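Local atomic coordinates of restriction endonuclease S subunits (Thermoanaerobacter tengcongensis, PDB entry 3OKG), a protein that probably recognises specific DNA sequences as the S subunit of a type I restriction-modification methyltransferase, which is composed of M and S polypeptides. Residues V289-V302 / R324-L338. Sequence-based numbering, arbitrary orientation.
Sequences VLISVRAPVGSTNV and RFWLLYYLHYLEPEL
Helix 324-333 runs nearly parallel to strand 289-292, at 18° with axes 9.9 Å apart, so that V289 and I291 of the strand face L327, L328 and L331 of the helix, and it is therefore nearly antiparallel to the returning strand 300-302, which adds T300 and V302 to the same face of the hairpin. At the far end the backbones draw closer, and the CA atoms of G298 and L338 lie 5.0 Å apart.

V289 spreads its two methyls over successive helical turns. CG1, anti to the backbone N (chi1 173°), meets L331 CD1 tip to tip at 3.7 Å and also touches L328, whereas CG2 lies 4.0 Å from L327 CD2. L328 reaches on to the edge strand, its CD2 lying 3.9 Å from V302 CG2. The R324 chain, bent at chi3, passes V302 at about a right angle.

This hairpin supplies the two strands at one edge of a four-stranded antiparallel sheet within the second DNA specificity domain of the S subunit. Strand 313-318 continues the sheet beyond 289-292, and its L316 also touches L331; the helix's other side is covered by helix 365-388 and strand 359-362, against which W326 packs.

I291 CD1 meets L338 CD1 at 3.8 Å, the two chains crossing nearly perpendicularly. A type II beta turn from P296 to S299 brings G298 against L338; G298 has positive phi (106°), and its CA lies 3.9 Å from L338 CB with no side chain between. Beside it, the extended E335 side chain places its carboxylate OE1 3.8 Å from S299 CA.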
# COMPACT_ATOMS: atom_id res chain seq x y z
N VAL A 289 -11.73 6.08 29.70
CA VAL A 289 -11.94 6.32 28.29
C VAL A 289 -12.08 7.81 28.09
O VAL A 289 -12.73 8.49 28.89
CB VAL A 289 -13.23 5.58 27.82
CG1 VAL A 289 -13.59 5.96 26.39
CG2 VAL A 289 -13.03 4.06 27.95
N LEU A 290 -11.44 8.34 27.05
CA LEU A 290 -11.55 9.76 26.74
C LEU A 290 -12.46 9.90 25.54
O LEU A 290 -12.40 9.08 24.62
CB LEU A 290 -10.17 10.38 26.43
CG LEU A 290 -9.06 10.19 27.48
CD1 LEU A 290 -7.72 10.63 26.94
CD2 LEU A 290 -9.38 10.92 28.78
N ILE A 291 -13.30 10.92 25.54
CA ILE A 291 -14.22 11.09 24.42
C ILE A 291 -14.30 12.56 24.04
O ILE A 291 -14.24 13.42 24.91
CB ILE A 291 -15.62 10.53 24.75
CG1 ILE A 291 -16.53 10.56 23.52
CG2 ILE A 291 -16.23 11.28 25.93
CD1 ILE A 291 -17.69 9.60 23.62
N SER A 292 -14.40 12.84 22.74
CA SER A 292 -14.44 14.22 22.26
C SER A 292 -15.84 14.75 22.42
O SER A 292 -16.79 14.14 21.97
CB SER A 292 -14.02 14.29 20.80
OG SER A 292 -14.24 15.60 20.28
N VAL A 293 -15.98 15.91 23.06
CA VAL A 293 -17.31 16.47 23.30
C VAL A 293 -17.49 17.78 22.53
O VAL A 293 -18.47 18.49 22.72
CB VAL A 293 -17.57 16.70 24.80
CG1 VAL A 293 -17.70 15.37 25.52
CG2 VAL A 293 -16.44 17.53 25.42
N ARG A 294 -16.55 18.07 21.63
CA ARG A 294 -16.50 19.36 20.96
C ARG A 294 -16.88 19.53 19.48
O ARG A 294 -18.00 19.92 19.16
CB ARG A 294 -15.10 19.98 21.11
CG ARG A 294 -15.03 21.08 22.15
CD ARG A 294 -16.37 21.29 22.83
NE ARG A 294 -16.52 22.64 23.37
CZ ARG A 294 -15.68 23.64 23.10
NH1 ARG A 294 -14.63 23.44 22.31
NH2 ARG A 294 -15.88 24.84 23.63
N ALA A 295 -15.88 19.35 18.62
CA ALA A 295 -16.01 19.63 17.20
C ALA A 295 -16.31 18.35 16.44
O ALA A 295 -17.35 18.24 15.80
CB ALA A 295 -14.74 20.28 16.67
N PRO A 296 -15.38 17.40 16.49
CA PRO A 296 -15.60 16.08 15.90
C PRO A 296 -16.09 15.16 17.00
O PRO A 296 -15.29 14.47 17.63
CB PRO A 296 -14.21 15.66 15.44
CG PRO A 296 -13.50 16.95 15.17
CD PRO A 296 -14.03 17.92 16.19
N VAL A 297 -17.39 15.19 17.26
CA VAL A 297 -17.92 14.62 18.50
C VAL A 297 -18.00 13.10 18.46
O VAL A 297 -18.39 12.52 17.44
CB VAL A 297 -19.31 15.20 18.83
CG1 VAL A 297 -20.02 14.37 19.89
CG2 VAL A 297 -19.18 16.65 19.28
N GLY A 298 -17.63 12.45 19.56
CA GLY A 298 -17.79 11.01 19.67
C GLY A 298 -16.50 10.20 19.56
O GLY A 298 -16.44 9.06 20.03
N SER A 299 -15.49 10.78 18.93
CA SER A 299 -14.20 10.10 18.81
C SER A 299 -13.61 9.78 20.18
O SER A 299 -13.83 10.52 21.15
CB SER A 299 -13.22 10.94 17.99
OG SER A 299 -11.93 10.38 18.07
N THR A 300 -12.81 8.73 20.23
CA THR A 300 -12.40 8.10 21.48
C THR A 300 -10.90 7.76 21.60
O THR A 300 -10.23 7.43 20.62
CB THR A 300 -13.21 6.79 21.64
OG1 THR A 300 -14.26 6.98 22.60
CG2 THR A 300 -12.32 5.67 22.09
N ASN A 301 -10.40 7.82 22.83
CA ASN A 301 -9.09 7.29 23.18
C ASN A 301 -9.13 6.69 24.59
O ASN A 301 -10.11 6.83 25.31
CB ASN A 301 -8.01 8.39 23.15
CG ASN A 301 -7.03 8.24 21.99
OD1 ASN A 301 -7.39 7.81 20.89
ND2 ASN A 301 -5.79 8.62 22.23
N VAL A 302 -8.05 6.03 24.99
CA VAL A 302 -7.93 5.58 26.38
C VAL A 302 -6.73 6.23 27.04
O VAL A 302 -5.67 6.34 26.43
CB VAL A 302 -7.78 4.05 26.45
CG1 VAL A 302 -7.20 3.62 27.79
CG2 VAL A 302 -9.13 3.37 26.19
N ARG A 324 -13.85 -1.74 30.90
CA ARG A 324 -13.36 -0.64 30.09
C ARG A 324 -13.59 -0.92 28.61
O ARG A 324 -14.08 -0.08 27.84
CB ARG A 324 -11.85 -0.50 30.31
CG ARG A 324 -11.19 0.42 29.33
CD ARG A 324 -9.95 1.03 29.93
NE ARG A 324 -8.74 0.26 29.68
CZ ARG A 324 -8.28 -0.69 30.47
NH1 ARG A 324 -8.96 -1.01 31.57
NH2 ARG A 324 -7.15 -1.33 30.16
N PHE A 325 -13.19 -2.11 28.20
CA PHE A 325 -13.26 -2.44 26.78
C PHE A 325 -14.66 -2.71 26.24
O PHE A 325 -14.91 -2.55 25.04
CB PHE A 325 -12.27 -3.54 26.45
CG PHE A 325 -10.84 -3.06 26.55
CD1 PHE A 325 -10.41 -2.00 25.77
CD2 PHE A 325 -9.94 -3.64 27.43
CE1 PHE A 325 -9.09 -1.52 25.85
CE2 PHE A 325 -8.63 -3.18 27.52
CZ PHE A 325 -8.22 -2.11 26.73
N TRP A 326 -15.59 -3.08 27.14
CA TRP A 326 -17.02 -3.17 26.73
C TRP A 326 -17.52 -1.78 26.37
O TRP A 326 -18.14 -1.56 25.32
CB TRP A 326 -17.86 -3.77 27.88
CG TRP A 326 -19.33 -3.96 27.58
CD1 TRP A 326 -20.39 -3.23 28.08
CD2 TRP A 326 -19.91 -4.96 26.72
NE1 TRP A 326 -21.59 -3.72 27.59
CE2 TRP A 326 -21.32 -4.80 26.77
CE3 TRP A 326 -19.38 -6.01 25.95
CZ2 TRP A 326 -22.20 -5.60 26.04
CZ3 TRP A 326 -20.26 -6.82 25.23
CH2 TRP A 326 -21.65 -6.61 25.28
N LEU A 327 -17.23 -0.83 27.26
CA LEU A 327 -17.56 0.57 27.04
C LEU A 327 -16.96 1.10 25.73
O LEU A 327 -17.63 1.73 24.93
CB LEU A 327 -17.03 1.42 28.20
CG LEU A 327 -17.27 2.93 28.08
CD1 LEU A 327 -18.75 3.22 27.84
CD2 LEU A 327 -16.77 3.66 29.33
N LEU A 328 -15.67 0.82 25.53
CA LEU A 328 -14.97 1.30 24.34
C LEU A 328 -15.60 0.78 23.05
O LEU A 328 -15.81 1.54 22.10
CB LEU A 328 -13.50 0.88 24.39
CG LEU A 328 -12.58 1.67 23.46
CD1 LEU A 328 -12.71 3.14 23.77
CD2 LEU A 328 -11.11 1.22 23.61
N TYR A 329 -15.86 -0.52 22.97
CA TYR A 329 -16.52 -1.06 21.79
C TYR A 329 -17.88 -0.42 21.54
O TYR A 329 -18.26 -0.15 20.40
CB TYR A 329 -16.71 -2.56 21.91
CG TYR A 329 -15.53 -3.35 21.39
CD1 TYR A 329 -14.79 -4.15 22.24
CD2 TYR A 329 -15.15 -3.26 20.05
CE1 TYR A 329 -13.69 -4.87 21.78
CE2 TYR A 329 -14.05 -3.97 19.58
CZ TYR A 329 -13.33 -4.76 20.45
OH TYR A 329 -12.25 -5.46 19.99
N TYR A 330 -18.61 -0.18 22.62
CA TYR A 330 -19.96 0.39 22.49
C TYR A 330 -19.89 1.81 21.94
O TYR A 330 -20.59 2.14 20.99
CB TYR A 330 -20.66 0.41 23.85
CG TYR A 330 -22.14 0.75 23.77
CD1 TYR A 330 -23.00 -0.01 23.01
CD2 TYR A 330 -22.66 1.82 24.50
CE1 TYR A 330 -24.36 0.29 22.95
CE2 TYR A 330 -24.01 2.13 24.44
CZ TYR A 330 -24.85 1.37 23.68
OH TYR A 330 -26.19 1.65 23.61
N LEU A 331 -19.00 2.62 22.51
CA LEU A 331 -18.82 4.00 22.06
C LEU A 331 -18.37 4.08 20.61
O LEU A 331 -18.79 4.97 19.87
CB LEU A 331 -17.82 4.74 22.94
CG LEU A 331 -18.20 4.98 24.41
CD1 LEU A 331 -17.00 5.58 25.14
CD2 LEU A 331 -19.44 5.87 24.57
N HIS A 332 -17.53 3.14 20.20
CA HIS A 332 -17.06 3.09 18.82
C HIS A 332 -18.22 2.76 17.91
O HIS A 332 -18.45 3.47 16.93
CB HIS A 332 -15.91 2.08 18.66
CG HIS A 332 -15.19 2.20 17.36
ND1 HIS A 332 -15.16 1.18 16.42
CD2 HIS A 332 -14.47 3.22 16.82
CE1 HIS A 332 -14.45 1.56 15.38
NE2 HIS A 332 -14.02 2.79 15.59
N TYR A 333 -18.96 1.70 18.24
CA TYR A 333 -20.17 1.32 17.51
C TYR A 333 -21.18 2.47 17.41
O TYR A 333 -21.87 2.59 16.40
CB TYR A 333 -20.81 0.10 18.16
CG TYR A 333 -22.20 -0.25 17.68
CD1 TYR A 333 -22.42 -0.68 16.37
CD2 TYR A 333 -23.28 -0.19 18.54
CE1 TYR A 333 -23.69 -1.01 15.93
CE2 TYR A 333 -24.55 -0.52 18.12
CZ TYR A 333 -24.76 -0.93 16.82
OH TYR A 333 -26.05 -1.25 16.43
N LEU A 334 -21.26 3.30 18.44
CA LEU A 334 -22.19 4.43 18.46
C LEU A 334 -21.64 5.69 17.80
O LEU A 334 -22.29 6.73 17.83
CB LEU A 334 -22.55 4.81 19.90
CG LEU A 334 -23.40 3.89 20.78
CD1 LEU A 334 -23.81 4.65 22.05
CD2 LEU A 334 -24.61 3.37 20.03
N GLU A 335 -20.44 5.62 17.22
CA GLU A 335 -19.80 6.84 16.74
C GLU A 335 -20.66 7.69 15.78
O GLU A 335 -20.75 8.90 15.93
CB GLU A 335 -18.40 6.57 16.17
CG GLU A 335 -17.55 7.83 16.05
CD GLU A 335 -16.06 7.54 15.86
OE1 GLU A 335 -15.30 8.49 15.57
OE2 GLU A 335 -15.65 6.36 15.99
N PRO A 336 -21.29 7.05 14.78
CA PRO A 336 -22.16 7.80 13.86
C PRO A 336 -23.27 8.57 14.57
O PRO A 336 -23.54 9.72 14.22
CB PRO A 336 -22.77 6.72 12.97
CG PRO A 336 -21.79 5.58 13.03
CD PRO A 336 -21.15 5.63 14.39
N GLU A 337 -23.91 7.95 15.56
CA GLU A 337 -24.94 8.64 16.33
C GLU A 337 -24.34 9.76 17.18
O GLU A 337 -24.84 10.89 17.17
CB GLU A 337 -25.74 7.67 17.22
CG GLU A 337 -26.71 8.37 18.19
CD GLU A 337 -27.36 7.42 19.19
OE1 GLU A 337 -28.16 6.56 18.76
OE2 GLU A 337 -27.09 7.56 20.41
N LEU A 338 -23.27 9.45 17.90
CA LEU A 338 -22.65 10.44 18.76
C LEU A 338 -22.18 11.65 17.96
O LEU A 338 -22.17 12.77 18.47
CB LEU A 338 -21.46 9.83 19.51
CG LEU A 338 -21.78 8.89 20.67
CD1 LEU A 338 -20.48 8.41 21.30
CD2 LEU A 338 -22.66 9.59 21.69